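Local coordinates for putative hyaluronoglucosaminidase (Clostridium perfringens, PDB 6PWI), which probably acts as a hexosaminidase of glycoside hydrolase family 84, this chain being the part of a longer secreted protein that carries the catalytic barrel, at residues A[39-44]-A[443-448]; A[122-127]-A[172-177]; A[221-226]-A[259-264]. All blocks are in the same frame, centred on the assembly; numbering follows the deposited sequence.

Contact 1 of 3, residues A[39-44]-A[443-448]; sequences IPQSIK and GWNRAD
N445, the first residue past helix 433-444, turns its amide to I39 and Q41, and its side chain takes in the polar core of the contact. N445 CB comes first, 3.2 Å from I39 O, and N445 CG packs against I39 O at 3.4 Å. With CG anti to the backbone N (chi1 -175°), the amide is carried on toward 39-44, where it stacks on that of Q41, the planes 17° apart and the chains running in opposite directions. N445 OD1 accepts from D448 N at 3.1 Å, an Asx motif, and from a water that also donates to Q41 OE1. At the other tip, N445 ND2 donates to I39 O, 2.7 Å away; I39 O lies in the N445 amide plane, although ND2 stands above the I39 carbonyl plane. N445 ND2 also donates to D448 OD2 at 2.8 Å and lies 3.5 Å from P40 O. Both polar atoms of the amide thus have partners that fix its rotation. A second water joins D448 OD2 to Q41 O, while Q41 NE2 donates to Y174 O. This Asx motif ties the family 20 domain 2-like region to the helix after the last (beta/alpha)8 barrel strand.

Contact 2 of 3, residues A[122-127]-A[172-177]; sequences FENHDA and EDYSDG. With EDO (1,2-ethanediol), chain I.
H125 O, in the type II beta turn N124-A127, accepts from S175 N in a nearly straight bond (2.8 Å, 176°) that brings the corner leading into strand 127-133 against the antiparallel strand 165-175 of the mixed sheet. Next to it A127 CA directs a C-H at D173 O, 3.4 Å away. A water accepts from H125 N and donates to S175 O, extending the backbone link. Among the side chains, N124 and Y174 meet directly. N124 ND2 stands over the centre of the Y174 phenol ring, 3.2 Å above its plane, with the amide inclined 44° to the ring. Y174 CG lies between its backbone N and carbonyl carbon (chi1 65°), which turns the ring beneath that amide. The H125 ring presents an edge to S175 O, and D126 sends OD2 to a salt bridge with R180, passing S175 CB on the way. A 1,2-ethanediol, probably from the crystallisation liquor, accepts from D126 N through O2 and is also hydrogen-bonded to K142 NZ; its link to H125 ND1 is weak. Within 172-177, S175 OG donates to G177 O at 2.6 Å, in the carbonyl plane and on a lone pair.

Contact 3 of 3, residues A[221-226]-A[259-264]; sequences HSLKWR and LKDGMN
R226 grips the type I turn L259-G262 by its backbone and bypasses the D261 carboxylate. R226 NH1 donates to D261 O at 2.6 Å, the carbonyl oxygen lying close to the guanidinium plane. R226 NH2 adds a weak bond to the same oxygen and another weak one to G262 O, 3.2 Å away. The arginine chain is extended from CG to NE, which lets the guanidinium reach these carbonyls edge-on while CZ2 of W225 lies over the centre of one of its faces. NH2 also forms a salt bridge with OD2 of D274 in helix 268-286, which probably balances the charge and also accepts from N264 N. The turn has its own closing bond, G262 N to L259 O. L259 N is satisfied by a water, 2.9 Å away, which also accepts a weak bond from W225 NE1. Carbon contacts complete the interface. L259 CD1 makes an apolar contact with L223 CG and lies in van der Waals contact with S222 OG, 3.4 Å away, as L223 CD2 does with D261 OD2. M263 SD meets W225 CH2 at 3.9 Å in an oblique Met-aromatic contact. Both segments belong to loops that follow neighbouring barrel strands, 210-213 and 250-255, on the side of the barrel where such enzymes have their active sites. The L259 side chain comes within about 3 Å of that of D299, the predicted proton donor. Because the arginine binds main-chain oxygens, the chemistry implies a turn fixed through its backbone beside the probable active site.

How the contacts relate
From the N terminus, residues 39-44 open contact 1, which closes only at 443-448, after the last strand of the barrel. That long loop encloses both of the others. Contact 2 opens at 122-127 and closes at 172-177, where the turn before strand 127-133 meets strand 165-175 of the mixed sheet, just before the first barrel strand; contact 3 follows in series, joining 221-226 to 259-264. None crosses another. Contacts 1 and 2 touch, W444 O lying 2.7 Å from D176 N and S42 O probably hydrogen-bonded to E172 N, so together they fasten the N-terminal sheet to the helix after the last barrel strand. Contact 3 lies about 24 Å from each of them by nearest atoms, linking loops beyond barrel strands 210-213 and 250-255.

Contact 1 of 3, residues A[39-44]-A[443-448]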
# COMPACT_ATOMS: atom_id res chain seq x y z
N ILE A 39 -10.53 -8.44 -2.48
CA ILE A 39 -11.45 -9.50 -2.85
C ILE A 39 -12.23 -9.93 -1.61
O ILE A 39 -11.63 -10.40 -0.64
CB ILE A 39 -10.72 -10.69 -3.49
CG1 ILE A 39 -9.89 -10.29 -4.72
CG2 ILE A 39 -11.70 -11.81 -3.81
CD1 ILE A 39 -10.71 -9.85 -5.91
N PRO A 40 -13.57 -9.79 -1.59
CA PRO A 40 -14.36 -10.12 -0.41
C PRO A 40 -14.20 -11.61 -0.11
O PRO A 40 -14.01 -12.42 -1.03
CB PRO A 40 -15.79 -9.80 -0.83
CG PRO A 40 -15.62 -8.81 -1.95
CD PRO A 40 -14.41 -9.32 -2.71
N GLN A 41 -14.26 -11.96 1.17
CA GLN A 41 -14.13 -13.34 1.58
C GLN A 41 -15.26 -14.16 0.96
O GLN A 41 -15.05 -15.32 0.59
CB GLN A 41 -14.09 -13.45 3.10
CG GLN A 41 -12.93 -12.69 3.72
CD GLN A 41 -11.59 -13.39 3.65
OE1 GLN A 41 -11.48 -14.57 3.33
NE2 GLN A 41 -10.54 -12.65 3.97
N SER A 42 -16.45 -13.55 0.82
CA SER A 42 -17.62 -14.23 0.28
C SER A 42 -18.63 -13.22 -0.25
O SER A 42 -19.07 -12.33 0.49
CB SER A 42 -18.24 -15.12 1.32
OG SER A 42 -19.40 -15.76 0.80
N ILE A 43 -19.00 -13.37 -1.52
CA ILE A 43 -20.05 -12.57 -2.13
C ILE A 43 -21.01 -13.50 -2.88
O ILE A 43 -20.59 -14.42 -3.58
CB ILE A 43 -19.49 -11.43 -3.00
CG1 ILE A 43 -20.60 -10.48 -3.46
CG2 ILE A 43 -18.68 -11.96 -4.17
CD1 ILE A 43 -20.12 -9.22 -4.13
N LYS A 44 -22.31 -13.24 -2.71
CA LYS A 44 -23.36 -14.05 -3.30
C LYS A 44 -24.35 -13.15 -4.02
O LYS A 44 -24.72 -12.09 -3.52
CB LYS A 44 -24.06 -14.89 -2.23
CG LYS A 44 -23.25 -16.09 -1.77
CD LYS A 44 -23.68 -16.62 -0.42
CE LYS A 44 -22.89 -17.86 -0.04
NZ LYS A 44 -23.08 -18.19 1.39
N GLY A 443 -3.47 -8.06 2.38
CA GLY A 443 -3.63 -7.94 3.82
C GLY A 443 -5.04 -8.34 4.26
O GLY A 443 -5.19 -8.95 5.32
N TRP A 444 -6.03 -7.99 3.43
CA TRP A 444 -7.44 -8.25 3.73
C TRP A 444 -7.78 -9.72 3.48
O TRP A 444 -8.31 -10.39 4.37
CB TRP A 444 -8.35 -7.30 2.93
CG TRP A 444 -9.81 -7.51 3.23
CD1 TRP A 444 -10.66 -8.36 2.59
CD2 TRP A 444 -10.58 -6.88 4.27
NE1 TRP A 444 -11.91 -8.30 3.14
CE2 TRP A 444 -11.89 -7.40 4.18
CE3 TRP A 444 -10.31 -5.93 5.26
CZ2 TRP A 444 -12.92 -7.01 5.04
CZ3 TRP A 444 -11.32 -5.54 6.12
CH2 TRP A 444 -12.61 -6.07 6.01
N ASN A 445 -7.48 -10.20 2.26
CA ASN A 445 -7.83 -11.54 1.82
C ASN A 445 -6.59 -12.23 1.26
O ASN A 445 -6.24 -12.01 0.10
CB ASN A 445 -8.92 -11.50 0.74
CG ASN A 445 -9.42 -12.87 0.31
OD1 ASN A 445 -8.72 -13.87 0.42
ND2 ASN A 445 -10.65 -12.92 -0.18
N ARG A 446 -5.97 -13.10 2.07
CA ARG A 446 -4.70 -13.70 1.71
C ARG A 446 -4.85 -14.78 0.65
O ARG A 446 -4.15 -14.76 -0.36
CB ARG A 446 -3.97 -14.21 2.95
CG ARG A 446 -3.18 -13.14 3.68
CD ARG A 446 -2.75 -13.71 5.01
NE ARG A 446 -2.69 -12.74 6.08
CZ ARG A 446 -2.64 -13.08 7.37
NH1 ARG A 446 -2.68 -14.37 7.71
NH2 ARG A 446 -2.57 -12.15 8.31
N ALA A 447 -5.74 -15.75 0.88
CA ALA A 447 -5.79 -16.92 0.02
C ALA A 447 -6.17 -16.53 -1.41
O ALA A 447 -5.66 -17.12 -2.37
CB ALA A 447 -6.73 -17.97 0.58
N ASP A 448 -7.05 -15.52 -1.55
CA ASP A 448 -7.55 -15.14 -2.86
C ASP A 448 -6.68 -14.05 -3.49
O ASP A 448 -7.11 -13.40 -4.43
CB ASP A 448 -9.01 -14.67 -2.79
CG ASP A 448 -9.97 -15.69 -2.21
OD1 ASP A 448 -9.66 -16.90 -2.28
OD2 ASP A 448 -11.02 -15.27 -1.69
O HOH W 1 -12.94 -16.92 -0.30
O HOH W 2 -9.54 -15.94 1.85

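Contact 2 of 3, residues A[122-127]-A[172-177]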
# COMPACT_ATOMS: atom_id res chain seq x y z
N PHE A 122 -18.92 -13.10 13.01
CA PHE A 122 -18.53 -11.80 13.54
C PHE A 122 -17.32 -11.86 14.46
O PHE A 122 -16.80 -10.82 14.87
CB PHE A 122 -19.73 -11.08 14.16
CG PHE A 122 -20.64 -10.44 13.13
CD1 PHE A 122 -20.29 -9.24 12.53
CD2 PHE A 122 -21.82 -11.05 12.75
CE1 PHE A 122 -21.11 -8.66 11.58
CE2 PHE A 122 -22.64 -10.47 11.80
CZ PHE A 122 -22.29 -9.27 11.22
N GLU A 123 -16.83 -13.06 14.77
CA GLU A 123 -15.64 -13.21 15.58
C GLU A 123 -14.39 -12.81 14.79
O GLU A 123 -13.40 -12.38 15.38
CB GLU A 123 -15.55 -14.63 16.14
CG GLU A 123 -15.78 -15.69 15.08
CD GLU A 123 -16.40 -16.98 15.57
OE1 GLU A 123 -15.92 -18.06 15.16
OE2 GLU A 123 -17.38 -16.91 16.35
N ASN A 124 -14.44 -12.94 13.45
CA ASN A 124 -13.34 -12.61 12.56
C ASN A 124 -12.98 -11.13 12.63
O ASN A 124 -13.80 -10.31 13.06
CB ASN A 124 -13.66 -12.98 11.11
CG ASN A 124 -13.75 -14.48 10.91
OD1 ASN A 124 -13.12 -15.24 11.63
ND2 ASN A 124 -14.54 -14.90 9.93
N HIS A 125 -11.76 -10.79 12.18
CA HIS A 125 -11.30 -9.41 12.14
C HIS A 125 -12.14 -8.59 11.17
O HIS A 125 -12.38 -9.01 10.04
CB HIS A 125 -9.82 -9.32 11.74
CG HIS A 125 -8.87 -10.08 12.60
ND1 HIS A 125 -8.75 -9.85 13.96
CD2 HIS A 125 -7.97 -11.05 12.30
CE1 HIS A 125 -7.83 -10.65 14.46
NE2 HIS A 125 -7.34 -11.40 13.47
N ASP A 126 -12.57 -7.41 11.63
CA ASP A 126 -13.22 -6.39 10.81
C ASP A 126 -14.47 -6.96 10.13
O ASP A 126 -14.88 -6.46 9.07
CB ASP A 126 -12.22 -5.76 9.83
CG ASP A 126 -11.06 -5.03 10.51
OD1 ASP A 126 -11.32 -4.33 11.51
OD2 ASP A 126 -9.91 -5.15 10.02
N ALA A 127 -15.08 -7.97 10.75
CA ALA A 127 -16.16 -8.72 10.13
C ALA A 127 -17.37 -7.82 9.90
O ALA A 127 -17.74 -7.03 10.77
CB ALA A 127 -16.51 -9.92 10.97
N GLU A 172 -20.42 -11.39 2.77
CA GLU A 172 -20.03 -11.75 4.12
C GLU A 172 -18.51 -11.64 4.23
O GLU A 172 -17.79 -12.55 3.82
CB GLU A 172 -20.53 -13.15 4.48
CG GLU A 172 -22.05 -13.29 4.48
CD GLU A 172 -22.55 -14.72 4.38
OE1 GLU A 172 -22.85 -15.17 3.24
OE2 GLU A 172 -22.65 -15.39 5.44
N ASP A 173 -18.03 -10.51 4.76
CA ASP A 173 -16.63 -10.15 4.59
C ASP A 173 -15.92 -10.05 5.94
O ASP A 173 -16.54 -9.81 6.97
CB ASP A 173 -16.49 -8.86 3.77
CG ASP A 173 -15.24 -8.84 2.90
OD1 ASP A 173 -14.38 -9.75 3.05
OD2 ASP A 173 -15.13 -7.91 2.08
N TYR A 174 -14.60 -10.24 5.89
CA TYR A 174 -13.74 -10.06 7.04
C TYR A 174 -12.28 -9.98 6.57
O TYR A 174 -11.98 -10.27 5.42
CB TYR A 174 -13.93 -11.19 8.05
CG TYR A 174 -13.52 -12.55 7.55
CD1 TYR A 174 -12.21 -12.97 7.62
CD2 TYR A 174 -14.46 -13.41 7.00
CE1 TYR A 174 -11.83 -14.22 7.16
CE2 TYR A 174 -14.11 -14.67 6.54
CZ TYR A 174 -12.79 -15.07 6.62
OH TYR A 174 -12.45 -16.31 6.16
N SER A 175 -11.39 -9.59 7.49
CA SER A 175 -9.98 -9.45 7.17
C SER A 175 -9.20 -10.61 7.77
O SER A 175 -9.44 -11.01 8.90
CB SER A 175 -9.45 -8.14 7.67
OG SER A 175 -8.07 -8.01 7.33
N ASP A 176 -8.24 -11.12 6.98
CA ASP A 176 -7.31 -12.12 7.46
C ASP A 176 -6.34 -11.46 8.44
O ASP A 176 -6.00 -12.06 9.46
CB ASP A 176 -6.61 -12.84 6.31
CG ASP A 176 -7.51 -13.85 5.63
OD1 ASP A 176 -8.18 -14.62 6.37
OD2 ASP A 176 -7.56 -13.86 4.38
N GLY A 177 -5.92 -10.23 8.14
CA GLY A 177 -4.95 -9.51 8.95
C GLY A 177 -5.61 -8.48 9.87
O GLY A 177 -6.58 -7.83 9.48
C1 EDO I . -10.35 -7.50 16.34
O1 EDO I . -11.08 -8.69 16.16
C2 EDO I . -10.70 -6.52 15.29
O2 EDO I . -11.95 -6.83 14.69
O HOH W 3 -10.27 -12.97 10.94

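Contact 3 of 3, residues A[221-226]-A[259-264]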
# COMPACT_ATOMS: atom_id res chain seq x y z
N HIS A 221 9.97 13.22 17.29
CA HIS A 221 9.56 11.85 17.57
C HIS A 221 10.78 11.05 18.00
O HIS A 221 10.70 9.86 18.28
CB HIS A 221 8.79 11.27 16.37
CG HIS A 221 9.65 10.58 15.37
ND1 HIS A 221 10.68 11.21 14.72
CD2 HIS A 221 9.64 9.31 14.91
CE1 HIS A 221 11.28 10.37 13.91
NE2 HIS A 221 10.66 9.19 14.00
N SER A 222 11.92 11.74 18.09
CA SER A 222 13.21 11.10 18.24
C SER A 222 14.26 12.18 18.51
O SER A 222 14.33 13.15 17.76
CB SER A 222 13.55 10.34 16.97
OG SER A 222 14.85 9.80 17.03
N LEU A 223 15.08 11.99 19.55
CA LEU A 223 16.14 12.93 19.92
C LEU A 223 15.57 14.08 20.75
O LEU A 223 16.00 14.30 21.88
CB LEU A 223 16.91 13.45 18.69
CG LEU A 223 18.36 12.97 18.55
CD1 LEU A 223 19.01 13.56 17.31
CD2 LEU A 223 19.18 13.29 19.78
N LYS A 224 14.61 14.82 20.19
CA LYS A 224 13.92 15.86 20.92
C LYS A 224 12.53 15.36 21.33
O LYS A 224 11.58 16.14 21.38
CB LYS A 224 13.80 17.15 20.10
CG LYS A 224 15.11 17.88 19.78
CD LYS A 224 14.88 19.35 19.49
CE LYS A 224 16.10 20.08 18.97
NZ LYS A 224 16.28 19.88 17.51
N TRP A 225 12.43 14.06 21.62
CA TRP A 225 11.14 13.47 21.93
C TRP A 225 10.54 14.05 23.21
O TRP A 225 9.33 14.01 23.39
CB TRP A 225 11.20 11.94 21.98
CG TRP A 225 12.06 11.35 23.06
CD1 TRP A 225 13.34 10.89 22.91
CD2 TRP A 225 11.71 11.13 24.44
NE1 TRP A 225 13.81 10.40 24.11
CE2 TRP A 225 12.83 10.54 25.06
CE3 TRP A 225 10.56 11.37 25.21
CZ2 TRP A 225 12.84 10.19 26.41
CZ3 TRP A 225 10.57 11.02 26.54
CH2 TRP A 225 11.69 10.44 27.14
N ARG A 226 11.41 14.60 24.08
CA ARG A 226 10.97 15.15 25.36
C ARG A 226 10.18 16.43 25.13
O ARG A 226 9.18 16.67 25.81
CB ARG A 226 12.16 15.38 26.28
CG ARG A 226 12.61 14.13 27.02
CD ARG A 226 14.01 14.34 27.56
NE ARG A 226 14.46 13.13 28.22
CZ ARG A 226 15.43 12.34 27.78
NH1 ARG A 226 16.07 12.64 26.66
NH2 ARG A 226 15.76 11.25 28.45
N LEU A 259 17.44 6.04 22.53
CA LEU A 259 18.72 6.49 22.00
C LEU A 259 19.67 6.77 23.16
O LEU A 259 19.33 6.50 24.32
CB LEU A 259 18.50 7.72 21.11
CG LEU A 259 17.57 7.52 19.91
CD1 LEU A 259 17.27 8.84 19.23
CD2 LEU A 259 18.16 6.53 18.92
N LYS A 260 20.87 7.29 22.84
CA LYS A 260 21.93 7.62 23.79
C LYS A 260 21.39 8.58 24.86
O LYS A 260 21.55 8.33 26.05
CB LYS A 260 23.18 8.17 23.10
N ASP A 261 20.74 9.67 24.42
CA ASP A 261 20.22 10.68 25.33
C ASP A 261 18.82 10.29 25.80
O ASP A 261 18.13 11.10 26.40
CB ASP A 261 20.14 12.06 24.67
CG ASP A 261 21.28 12.39 23.72
OD1 ASP A 261 22.46 12.21 24.13
OD2 ASP A 261 20.99 12.82 22.58
N GLY A 262 18.41 9.05 25.50
CA GLY A 262 17.03 8.63 25.70
C GLY A 262 16.69 8.33 27.15
O GLY A 262 17.46 8.60 28.07
N MET A 263 15.50 7.75 27.33
CA MET A 263 14.96 7.27 28.59
C MET A 263 16.09 6.87 29.54
O MET A 263 16.88 5.98 29.24
CB MET A 263 14.08 6.05 28.31
CG MET A 263 12.97 5.88 29.30
SD MET A 263 11.64 7.03 28.97
CE MET A 263 10.57 6.64 30.35
N ASN A 264 16.11 7.52 30.71
CA ASN A 264 17.15 7.35 31.72
C ASN A 264 16.69 6.34 32.77
O ASN A 264 15.76 6.60 33.54
CB ASN A 264 17.54 8.70 32.32
CG ASN A 264 18.76 8.66 33.22
OD1 ASN A 264 19.20 7.60 33.65
ND2 ASN A 264 19.29 9.83 33.52
O HOH W 4 15.72 8.36 22.64